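PDB 2QRU: Alpha/beta hydrolase fold-3 domain-containing protein from Enterococcus faecalis, which is of unknown specific function but has the alpha/beta-hydrolase fold and is probably a hydrolase. Local coordinates for residues T16-T22 with Y59-D65; G36-Y40 with L185-Y189; T134-K140 with W197-L202. One frame throughout, in Å; residues are numbered along the deposited sequence.

Contact 1: T16-T22 with Y59-D65; sequences TVTIYPT and YTVLALD
V17 and L62 mesh on one face of an antiparallel strand pair: the CG2 branch of V17, anti to its backbone N, leans over the neighbouring strand and sets its methyl 3.7 Å from L62 CB. The rest of L62 bends back across the interface, and its CD2 enters the notch between the two branches of I19, 3.8 Å from I19 CG1 and little farther from I19 CG2. L64 fills the next hollow on this face, its CD1 against V17 CB, while at the other end the methyls I19 CG2 and T60 CG2 meet.

On the reverse face the large bump is the Y20 ring. Its chi1 of -59° turns the ring edge-on to the partner strand, with V61 O in its plane, CD1 against V61 CB and CE1 toward the A63 methyl.

Backbone bonds pair T18 with A63 and Y20 with V61, the straightest running from A63 N to T18 O (2.8 Å, 169°). At the D65 end, one carboxylate oxygen is gripped twice: T16 N (2.9 Å) and T16 OG1 (2.7 Å) both reach D65 OD2 from the same face of the carboxylate, well above its plane. K43 forms a salt bridge with the other oxygen, D65 OD1, and also bonds T16 OG1, which should favour a charged aspartate. At the far end T22 CG2 pushes to 3.3 Å from Y59 C, and T22 N makes a weak bond to T60 OG1, whose stronger partner is T27.

Strand 59-64 continues inward to strand 28-33, and 16-20 outward to 7-10. This is the antiparallel margin of the mixed central sheet characteristic of the alpha/beta-hydrolase fold.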
loop_
_atom_site.group_PDB
_atom_site.type_symbol
_atom_site.label_atom_id
_atom_site.label_comp_id
_atom_site.label_asym_id
_atom_site.label_seq_id
_atom_site.Cartn_x
_atom_site.Cartn_y
_atom_site.Cartn_z
ATOM N N THR A 16 7.184 -12.600 5.031
ATOM C CA THR A 16 6.362 -12.955 6.173
ATOM C C THR A 16 5.061 -12.166 6.121
ATOM O O THR A 16 4.981 -11.102 5.494
ATOM C CB THR A 16 7.068 -12.723 7.516
ATOM O OG1 THR A 16 7.175 -11.321 7.766
ATOM C CG2 THR A 16 8.458 -13.353 7.540
ATOM N N VAL A 17 4.057 -12.716 6.797
ATOM C CA VAL A 17 2.727 -12.119 6.894
ATOM C C VAL A 17 2.338 -12.140 8.373
ATOM O O VAL A 17 2.630 -13.121 9.074
ATOM C CB VAL A 17 1.721 -12.890 6.016
ATOM C CG1 VAL A 17 1.667 -14.381 6.389
ATOM C CG2 VAL A 17 0.306 -12.223 6.055
ATOM N N THR A 18 1.755 -11.042 8.853
ATOM C CA THR A 18 1.143 -10.998 10.187
ATOM C C THR A 18 -0.356 -11.228 9.990
ATOM O O THR A 18 -1.008 -10.493 9.226
ATOM C CB THR A 18 1.400 -9.651 10.911
ATOM O OG1 THR A 18 2.812 -9.449 11.100
ATOM C CG2 THR A 18 0.730 -9.636 12.294
ATOM N N ILE A 19 -0.860 -12.283 10.631
ATOM C CA ILE A 19 -2.269 -12.707 10.495
ATOM C C ILE A 19 -3.069 -12.243 11.716
ATOM O O ILE A 19 -2.666 -12.483 12.861
ATOM C CB ILE A 19 -2.344 -14.254 10.373
ATOM C CG1 ILE A 19 -1.519 -14.732 9.187
ATOM C CG2 ILE A 19 -3.786 -14.745 10.249
ATOM C CD1 ILE A 19 -1.121 -16.173 9.241
ATOM N N TYR A 20 -4.194 -11.570 11.478
ATOM C CA TYR A 20 -5.100 -11.183 12.553
ATOM C C TYR A 20 -6.440 -11.872 12.277
ATOM O O TYR A 20 -7.238 -11.379 11.495
ATOM C CB TYR A 20 -5.322 -9.668 12.542
ATOM C CG TYR A 20 -4.110 -8.764 12.693
ATOM C CD1 TYR A 20 -3.310 -8.431 11.590
ATOM C CD2 TYR A 20 -3.830 -8.163 13.923
ATOM C CE1 TYR A 20 -2.240 -7.561 11.729
ATOM C CE2 TYR A 20 -2.772 -7.300 14.078
ATOM C CZ TYR A 20 -1.980 -6.995 12.966
ATOM O OH TYR A 20 -0.919 -6.138 13.099
ATOM N N PRO A 21 -6.678 -13.051 12.883
ATOM C CA PRO A 21 -7.908 -13.805 12.616
ATOM C C PRO A 21 -9.200 -13.138 13.127
ATOM O O PRO A 21 -9.188 -12.370 14.097
ATOM C CB PRO A 21 -7.689 -15.135 13.365
ATOM C CG PRO A 21 -6.231 -15.172 13.719
ATOM C CD PRO A 21 -5.777 -13.752 13.815
ATOM N N THR A 22 -10.304 -13.439 12.455
ATOM C CA THR A 22 -11.630 -13.097 12.981
ATOM C C THR A 22 -12.027 -14.122 14.051
ATOM O O THR A 22 -11.304 -15.103 14.278
ATOM C CB THR A 22 -12.671 -13.103 11.866
ATOM O OG1 THR A 22 -12.683 -14.398 11.243
ATOM C CG2 THR A 22 -12.319 -12.064 10.837
ATOM N N TYR A 59 -13.400 -10.061 8.164
ATOM C CA TYR A 59 -12.201 -10.246 7.343
ATOM C C TYR A 59 -10.971 -10.485 8.217
ATOM O O TYR A 59 -10.581 -9.628 8.996
ATOM C CB TYR A 59 -11.964 -9.001 6.455
ATOM C CG TYR A 59 -13.101 -8.762 5.505
ATOM C CD1 TYR A 59 -13.180 -9.461 4.296
ATOM C CD2 TYR A 59 -14.141 -7.894 5.839
ATOM C CE1 TYR A 59 -14.261 -9.293 3.423
ATOM C CE2 TYR A 59 -15.225 -7.702 4.965
ATOM C CZ TYR A 59 -15.271 -8.394 3.757
ATOM O OH TYR A 59 -16.346 -8.203 2.921
ATOM N N THR A 60 -10.374 -11.655 8.063
ATOM C CA THR A 60 -9.054 -11.935 8.610
ATOM C C THR A 60 -8.043 -11.061 7.855
ATOM O O THR A 60 -7.998 -11.071 6.625
ATOM C CB THR A 60 -8.707 -13.434 8.449
ATOM O OG1 THR A 60 -9.529 -14.212 9.338
ATOM C CG2 THR A 60 -7.227 -13.703 8.758
ATOM N N VAL A 61 -7.229 -10.308 8.602
ATOM C CA VAL A 61 -6.269 -9.401 7.972
ATOM C C VAL A 61 -4.926 -10.104 7.798
ATOM O O VAL A 61 -4.406 -10.716 8.736
ATOM C CB VAL A 61 -6.099 -8.098 8.791
ATOM C CG1 VAL A 61 -5.041 -7.210 8.151
ATOM C CG2 VAL A 61 -7.434 -7.335 8.871
ATOM N N LEU A 62 -4.393 -10.000 6.586
ATOM C CA LEU A 62 -3.077 -10.569 6.257
ATOM C C LEU A 62 -2.172 -9.390 5.901
ATOM O O LEU A 62 -2.254 -8.867 4.797
ATOM C CB LEU A 62 -3.205 -11.549 5.078
ATOM C CG LEU A 62 -4.261 -12.646 5.283
ATOM C CD1 LEU A 62 -4.480 -13.453 4.029
ATOM C CD2 LEU A 62 -3.892 -13.556 6.468
ATOM N N ALA A 63 -1.351 -8.951 6.856
ATOM C CA ALA A 63 -0.490 -7.790 6.654
ATOM C C ALA A 63 0.836 -8.295 6.095
ATOM O O ALA A 63 1.530 -9.058 6.764
ATOM C CB ALA A 63 -0.283 -7.041 7.978
ATOM N N LEU A 64 1.175 -7.890 4.874
ATOM C CA LEU A 64 2.175 -8.633 4.092
ATOM C C LEU A 64 3.487 -7.864 3.853
ATOM O O LEU A 64 3.470 -6.654 3.585
ATOM C CB LEU A 64 1.530 -9.033 2.729
ATOM C CG LEU A 64 2.241 -10.018 1.808
ATOM C CD1 LEU A 64 2.486 -11.369 2.524
ATOM C CD2 LEU A 64 1.478 -10.231 0.469
ATOM N N ASP A 65 4.618 -8.578 3.922
ATOM C CA ASP A 65 5.902 -7.965 3.559
ATOM C C ASP A 65 5.999 -7.748 2.057
ATOM O O ASP A 65 5.508 -8.565 1.272
ATOM C CB ASP A 65 7.069 -8.910 3.893
ATOM C CG ASP A 65 7.383 -9.031 5.382
ATOM O OD1 ASP A 65 6.909 -8.251 6.227
ATOM O OD2 ASP A 65 8.156 -9.955 5.699
#

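Contact 2: G36-Y40 with L185-Y189; sequences GGMIY and LPHFY. With PO4 (phosphate ion), chain B.
The Y189 hydroxyl closes on the carbonyl of G37 at an unusually short 2.5 Å (Y189 OH to G37 O), a phenol donating to a backbone oxygen in a buried contact. The hydroxyl lies 32° out of the carbonyl plane, and G37 O in turn sits at the edge of the Y189 ring, in its plane.

M38 and I39 pack against the tyrosine beside this bond. The side chains of M38, a selenomethionine, and Y189 cross at about a right angle; a turn about the M38 CG-SE bond (chi3 -73°) brings CE back to 3.9 Å from Y189 CZ. I39 points CD1 into the angle between helix residues, 4.0 Å from Y189 CE1 and 4.1 Å from both L185 CD1 and F188 CB. L185 CD1 lies over one face of the Y189 ring, offset toward the rim, while also touching I39. Beyond the segments, M38 packs on Y108 and L109 of helix 105-119, and I39 on Y176 of helix 173-181.

Three successive residues with positive phi, G36, G37 and M38, shape the loop, and G36 O accepts from both I39 N and Y40 N. This turn directs G36 N and G37 N at one oxygen of a phosphate ion, each 2.7 Å from O4. The ion, probably from the crystallisation liquor, is also bonded by A105 N and H249 NE2, beside the likely nucleophile S104. Two glycine N-H groups and the amide following the probable nucleophile, converging on an anion, are consistent with the oxyanion hole of a hormone-sensitive-lipase-like alpha/beta hydrolase.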
loop_
_atom_site.group_PDB
_atom_site.type_symbol
_atom_site.label_atom_id
_atom_site.label_comp_id
_atom_site.label_asym_id
_atom_site.label_seq_id
_atom_site.Cartn_x
_atom_site.Cartn_y
_atom_site.Cartn_z
ATOM N N GLY A 36 5.342 3.743 3.158
ATOM C CA GLY A 36 6.776 3.989 3.275
ATOM C C GLY A 36 7.497 4.212 1.953
ATOM O O GLY A 36 8.724 4.041 1.885
ATOM N N GLY A 37 6.759 4.590 0.908
ATOM C CA GLY A 37 7.408 4.973 -0.362
ATOM C C GLY A 37 8.161 3.882 -1.119
ATOM O O GLY A 37 8.938 4.196 -2.023
HETATM N N MSE A 38 7.923 2.620 -0.761
HETATM C CA MSE A 38 8.684 1.460 -1.274
HETATM C C MSE A 38 10.157 1.517 -0.934
HETATM O O MSE A 38 10.961 0.826 -1.562
HETATM C CB MSE A 38 8.472 1.253 -2.788
HETATM C CG MSE A 38 7.018 0.863 -3.069
HETATM SE SE MSE A 38 6.627 0.904 -5.015
HETATM C CE MSE A 38 6.619 2.857 -5.256
ATOM N N ILE A 39 10.501 2.364 0.043
ATOM C CA ILE A 39 11.876 2.455 0.556
ATOM C C ILE A 39 11.990 2.111 2.054
ATOM O O ILE A 39 13.021 1.567 2.500
ATOM C CB ILE A 39 12.499 3.869 0.344
ATOM C CG1 ILE A 39 12.385 4.351 -1.122
ATOM C CG2 ILE A 39 13.930 3.928 0.908
ATOM C CD1 ILE A 39 13.424 3.927 -1.998
ATOM N N TYR A 40 10.975 2.460 2.851
ATOM C CA TYR A 40 10.997 2.128 4.273
ATOM C C TYR A 40 9.667 1.524 4.741
ATOM O O TYR A 40 8.748 1.361 3.953
ATOM C CB TYR A 40 11.408 3.350 5.121
ATOM C CG TYR A 40 10.327 4.394 5.383
ATOM C CD1 TYR A 40 9.988 5.358 4.421
ATOM C CD2 TYR A 40 9.661 4.430 6.616
ATOM C CE1 TYR A 40 8.985 6.318 4.675
ATOM C CE2 TYR A 40 8.662 5.377 6.883
ATOM C CZ TYR A 40 8.343 6.327 5.928
ATOM O OH TYR A 40 7.352 7.251 6.226
ATOM N N LEU A 185 15.215 9.548 -6.194
ATOM C CA LEU A 185 14.163 8.571 -6.016
ATOM C C LEU A 185 13.964 7.692 -7.260
ATOM O O LEU A 185 13.914 6.471 -7.138
ATOM C CB LEU A 185 12.852 9.221 -5.539
ATOM C CG LEU A 185 11.812 8.237 -5.025
ATOM C CD1 LEU A 185 12.378 7.347 -3.925
ATOM C CD2 LEU A 185 10.514 8.971 -4.573
ATOM N N PRO A 186 13.862 8.302 -8.466
ATOM C CA PRO A 186 13.748 7.428 -9.633
ATOM C C PRO A 186 14.909 6.448 -9.757
ATOM O O PRO A 186 14.689 5.283 -10.078
ATOM C CB PRO A 186 13.710 8.419 -10.810
ATOM C CG PRO A 186 13.100 9.651 -10.192
ATOM C CD PRO A 186 13.793 9.723 -8.858
ATOM N N HIS A 187 16.126 6.908 -9.478
ATOM C CA HIS A 187 17.301 6.046 -9.578
ATOM C C HIS A 187 17.186 4.911 -8.553
ATOM O O HIS A 187 17.458 3.748 -8.875
ATOM C CB HIS A 187 18.596 6.835 -9.380
ATOM C CG HIS A 187 19.827 5.996 -9.519
ATOM N ND1 HIS A 187 20.313 5.588 -10.743
ATOM C CD2 HIS A 187 20.653 5.459 -8.588
ATOM C CE1 HIS A 187 21.396 4.848 -10.560
ATOM N NE2 HIS A 187 21.621 4.754 -9.261
ATOM N N PHE A 188 16.769 5.255 -7.338
ATOM C CA PHE A 188 16.589 4.254 -6.279
ATOM C C PHE A 188 15.566 3.210 -6.716
ATOM O O PHE A 188 15.728 2.024 -6.454
ATOM C CB PHE A 188 16.164 4.906 -4.957
ATOM C CG PHE A 188 17.321 5.407 -4.123
ATOM C CD1 PHE A 188 18.584 5.619 -4.690
ATOM C CD2 PHE A 188 17.138 5.692 -2.774
ATOM C CE1 PHE A 188 19.650 6.088 -3.916
ATOM C CE2 PHE A 188 18.204 6.168 -1.995
ATOM C CZ PHE A 188 19.448 6.363 -2.561
ATOM N N TYR A 189 14.505 3.666 -7.379
ATOM C CA TYR A 189 13.435 2.779 -7.856
ATOM C C TYR A 189 13.801 1.954 -9.106
ATOM O O TYR A 189 13.115 0.989 -9.440
ATOM C CB TYR A 189 12.220 3.624 -8.219
ATOM C CG TYR A 189 11.390 4.161 -7.075
ATOM C CD1 TYR A 189 11.420 3.580 -5.787
ATOM C CD2 TYR A 189 10.467 5.201 -7.328
ATOM C CE1 TYR A 189 10.589 4.069 -4.760
ATOM C CE2 TYR A 189 9.658 5.695 -6.328
ATOM C CZ TYR A 189 9.726 5.121 -5.041
ATOM O OH TYR A 189 8.901 5.610 -4.085
HETATM P P PO4 B . 4.371 6.794 1.967
HETATM O O1 PO4 B . 4.042 7.866 0.937
HETATM O O2 PO4 B . 5.757 7.095 2.526
HETATM O O3 PO4 B . 3.421 6.871 3.164
HETATM O O4 PO4 B . 4.271 5.437 1.290
#

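Contact 3: T134-K140 with W197-L202; sequences TDLEFIK and WSAYAL
K140 turns CG beside its backbone N (chi1 -71°) and then runs fully extended along W197, whose own chi1 of -57° turns one face of its indole to the lysine, K140 CG meeting the CZ3-CH2 rim. The contact joins two loops of the alpha/beta-hydrolase fold, one following strand 127-130 and the other leading to helix 204-208. K140 CE makes a CH-pi contact 3.5 Å from the centroid of the tryptophan six-membered ring, and NZ a cation-pi contact over the same ring. That ammonium also forms a salt bridge with E137, its hydrogen bond using the syn lone pair of OE1, and it bonds G195 O. I139 CG1 approaches W197 CZ3, while L136 O lies at the ring's edge, near its plane; W197 NE1 itself bonds P192 O.

L136 puts CD1 against Y200 CB. D135 OD1 accepts from E137 N, an Asx turn, and is also held by Y228. Two waters link E137 OE2 to the W197 backbone, one donating to W197 O and the other accepting from W197 N. One residue on from the closest backbone approach, D135 to A201, L202 N donates to T134 O at 2.9 Å, with an N-H...O angle of 161°.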
loop_
_atom_site.group_PDB
_atom_site.type_symbol
_atom_site.label_atom_id
_atom_site.label_comp_id
_atom_site.label_asym_id
_atom_site.label_seq_id
_atom_site.Cartn_x
_atom_site.Cartn_y
_atom_site.Cartn_z
ATOM N N THR A 134 -1.581 5.680 -9.162
ATOM C CA THR A 134 -1.777 4.735 -10.256
ATOM C C THR A 134 -0.564 4.766 -11.208
ATOM O O THR A 134 -0.459 3.935 -12.107
ATOM C CB THR A 134 -3.041 5.110 -11.075
ATOM O OG1 THR A 134 -2.984 6.507 -11.389
ATOM C CG2 THR A 134 -4.326 4.807 -10.283
ATOM N N ASP A 135 0.321 5.732 -10.998
ATOM C CA ASP A 135 1.548 5.863 -11.781
ATOM C C ASP A 135 2.558 6.630 -10.926
ATOM O O ASP A 135 2.245 7.047 -9.806
ATOM C CB ASP A 135 1.266 6.503 -13.162
ATOM C CG ASP A 135 0.835 7.954 -13.076
ATOM O OD1 ASP A 135 1.520 8.745 -12.383
ATOM O OD2 ASP A 135 -0.177 8.319 -13.725
ATOM N N LEU A 136 3.776 6.767 -11.447
ATOM C CA LEU A 136 4.859 7.373 -10.686
ATOM C C LEU A 136 5.205 8.791 -11.200
ATOM O O LEU A 136 6.215 9.383 -10.782
ATOM C CB LEU A 136 6.084 6.435 -10.731
ATOM C CG LEU A 136 5.801 5.045 -10.116
ATOM C CD1 LEU A 136 6.989 4.120 -10.361
ATOM C CD2 LEU A 136 5.464 5.134 -8.642
ATOM N N GLU A 137 4.353 9.364 -12.066
ATOM C CA GLU A 137 4.721 10.636 -12.727
ATOM C C GLU A 137 4.935 11.749 -11.709
ATOM O O GLU A 137 5.783 12.616 -11.889
ATOM C CB GLU A 137 3.657 11.078 -13.732
ATOM C CG GLU A 137 3.431 10.070 -14.819
ATOM C CD GLU A 137 4.705 9.793 -15.596
ATOM O OE1 GLU A 137 5.382 10.766 -16.004
ATOM O OE2 GLU A 137 5.024 8.605 -15.756
ATOM N N PHE A 138 4.160 11.714 -10.625
ATOM C CA PHE A 138 4.182 12.808 -9.658
ATOM C C PHE A 138 5.559 12.967 -8.969
ATOM O O PHE A 138 5.874 14.036 -8.439
ATOM C CB PHE A 138 3.039 12.648 -8.638
ATOM C CG PHE A 138 3.242 11.493 -7.701
ATOM C CD1 PHE A 138 2.882 10.213 -8.094
ATOM C CD2 PHE A 138 3.783 11.679 -6.439
ATOM C CE1 PHE A 138 3.096 9.141 -7.273
ATOM C CE2 PHE A 138 3.983 10.606 -5.583
ATOM C CZ PHE A 138 3.645 9.326 -6.004
ATOM N N ILE A 139 6.385 11.922 -8.977
ATOM C CA ILE A 139 7.697 12.024 -8.308
ATOM C C ILE A 139 8.707 12.842 -9.133
ATOM O O ILE A 139 9.807 13.143 -8.657
ATOM C CB ILE A 139 8.304 10.644 -7.873
ATOM C CG1 ILE A 139 8.954 9.898 -9.039
ATOM C CG2 ILE A 139 7.249 9.796 -7.153
ATOM C CD1 ILE A 139 9.581 8.552 -8.641
ATOM N N LYS A 140 8.308 13.206 -10.355
ATOM C CA LYS A 140 9.128 14.069 -11.216
ATOM C C LYS A 140 9.013 15.521 -10.768
ATOM O O LYS A 140 9.896 16.349 -11.059
ATOM C CB LYS A 140 8.676 13.945 -12.662
ATOM C CG LYS A 140 9.013 12.629 -13.342
ATOM C CD LYS A 140 8.377 12.568 -14.743
ATOM C CE LYS A 140 8.809 11.321 -15.526
ATOM N NZ LYS A 140 8.049 11.177 -16.799
ATOM N N TRP A 197 7.944 6.269 -18.219
ATOM C CA TRP A 197 7.584 5.333 -17.143
ATOM C C TRP A 197 6.223 4.714 -17.387
ATOM O O TRP A 197 5.515 4.316 -16.446
ATOM C CB TRP A 197 7.631 6.033 -15.781
ATOM C CG TRP A 197 8.957 6.646 -15.467
ATOM C CD1 TRP A 197 10.173 6.359 -16.054
ATOM C CD2 TRP A 197 9.224 7.614 -14.452
ATOM N NE1 TRP A 197 11.159 7.125 -15.496
ATOM C CE2 TRP A 197 10.613 7.896 -14.502
ATOM C CE3 TRP A 197 8.424 8.268 -13.494
ATOM C CZ2 TRP A 197 11.221 8.808 -13.637
ATOM C CZ3 TRP A 197 9.023 9.188 -12.646
ATOM C CH2 TRP A 197 10.416 9.435 -12.709
ATOM N N SER A 198 5.855 4.622 -18.665
ATOM C CA SER A 198 4.551 4.111 -19.038
ATOM C C SER A 198 4.344 2.690 -18.516
ATOM O O SER A 198 3.223 2.329 -18.181
ATOM C CB SER A 198 4.352 4.171 -20.562
ATOM O OG SER A 198 5.432 3.534 -21.184
ATOM N N ALA A 199 5.404 1.879 -18.425
ATOM C CA ALA A 199 5.224 0.492 -17.937
ATOM C C ALA A 199 4.765 0.456 -16.480
ATOM O O ALA A 199 4.220 -0.546 -16.021
ATOM C CB ALA A 199 6.499 -0.328 -18.091
ATOM N N TYR A 200 4.982 1.562 -15.768
ATOM C CA TYR A 200 4.694 1.648 -14.337
ATOM C C TYR A 200 3.350 2.310 -14.065
ATOM O O TYR A 200 2.952 2.456 -12.890
ATOM C CB TYR A 200 5.805 2.439 -13.651
ATOM C CG TYR A 200 7.148 1.759 -13.767
ATOM C CD1 TYR A 200 7.951 1.927 -14.904
ATOM C CD2 TYR A 200 7.599 0.889 -12.753
ATOM C CE1 TYR A 200 9.171 1.283 -15.021
ATOM C CE2 TYR A 200 8.836 0.246 -12.862
ATOM C CZ TYR A 200 9.611 0.443 -14.006
ATOM O OH TYR A 200 10.837 -0.195 -14.133
ATOM N N ALA A 201 2.662 2.695 -15.142
ATOM C CA ALA A 201 1.382 3.400 -15.052
ATOM C C ALA A 201 0.201 2.512 -15.392
ATOM O O ALA A 201 0.265 1.733 -16.355
ATOM C CB ALA A 201 1.402 4.578 -15.981
ATOM N N LEU A 202 -0.896 2.671 -14.651
ATOM C CA LEU A 202 -2.147 1.987 -14.963
ATOM C C LEU A 202 -3.024 2.918 -15.774
ATOM O O LEU A 202 -3.288 4.054 -15.354
ATOM C CB LEU A 202 -2.861 1.556 -13.679
ATOM C CG LEU A 202 -2.040 0.559 -12.850
ATOM C CD1 LEU A 202 -2.590 0.504 -11.433
ATOM C CD2 LEU A 202 -2.048 -0.813 -13.511
HETATM O O HOH W 1 -2.297 6.598 -14.063
HETATM O O HOH W 2 4.505 6.288 -14.348
HETATM O O HOH W 3 6.099 8.497 -18.176
#

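From the N terminus, strand 16-20 waits for strand 59-64 to close contact 1, and the intervening chain includes strand 28-33 and the glycine loop 36-40. That loop closes contact 2 only when helix 185-189 arrives, so contacts 1 and 2 cross. Segment 134-140 leaves the sheet within the span of contact 2 and meets 197-202 after it, making contacts 2 and 3 cross too, whereas contacts 1 and 3 are in series. Contact 1 joins two strands near the sheet margin, its centre about 24 Å from that of contact 2. I139 CD1 lies 3.7 Å from Y189 CE2, and P186 CG equally close to W197 CH2, so helix 185-189 packs on both loops of contact 3 and, through contact 2, on the glycine loop.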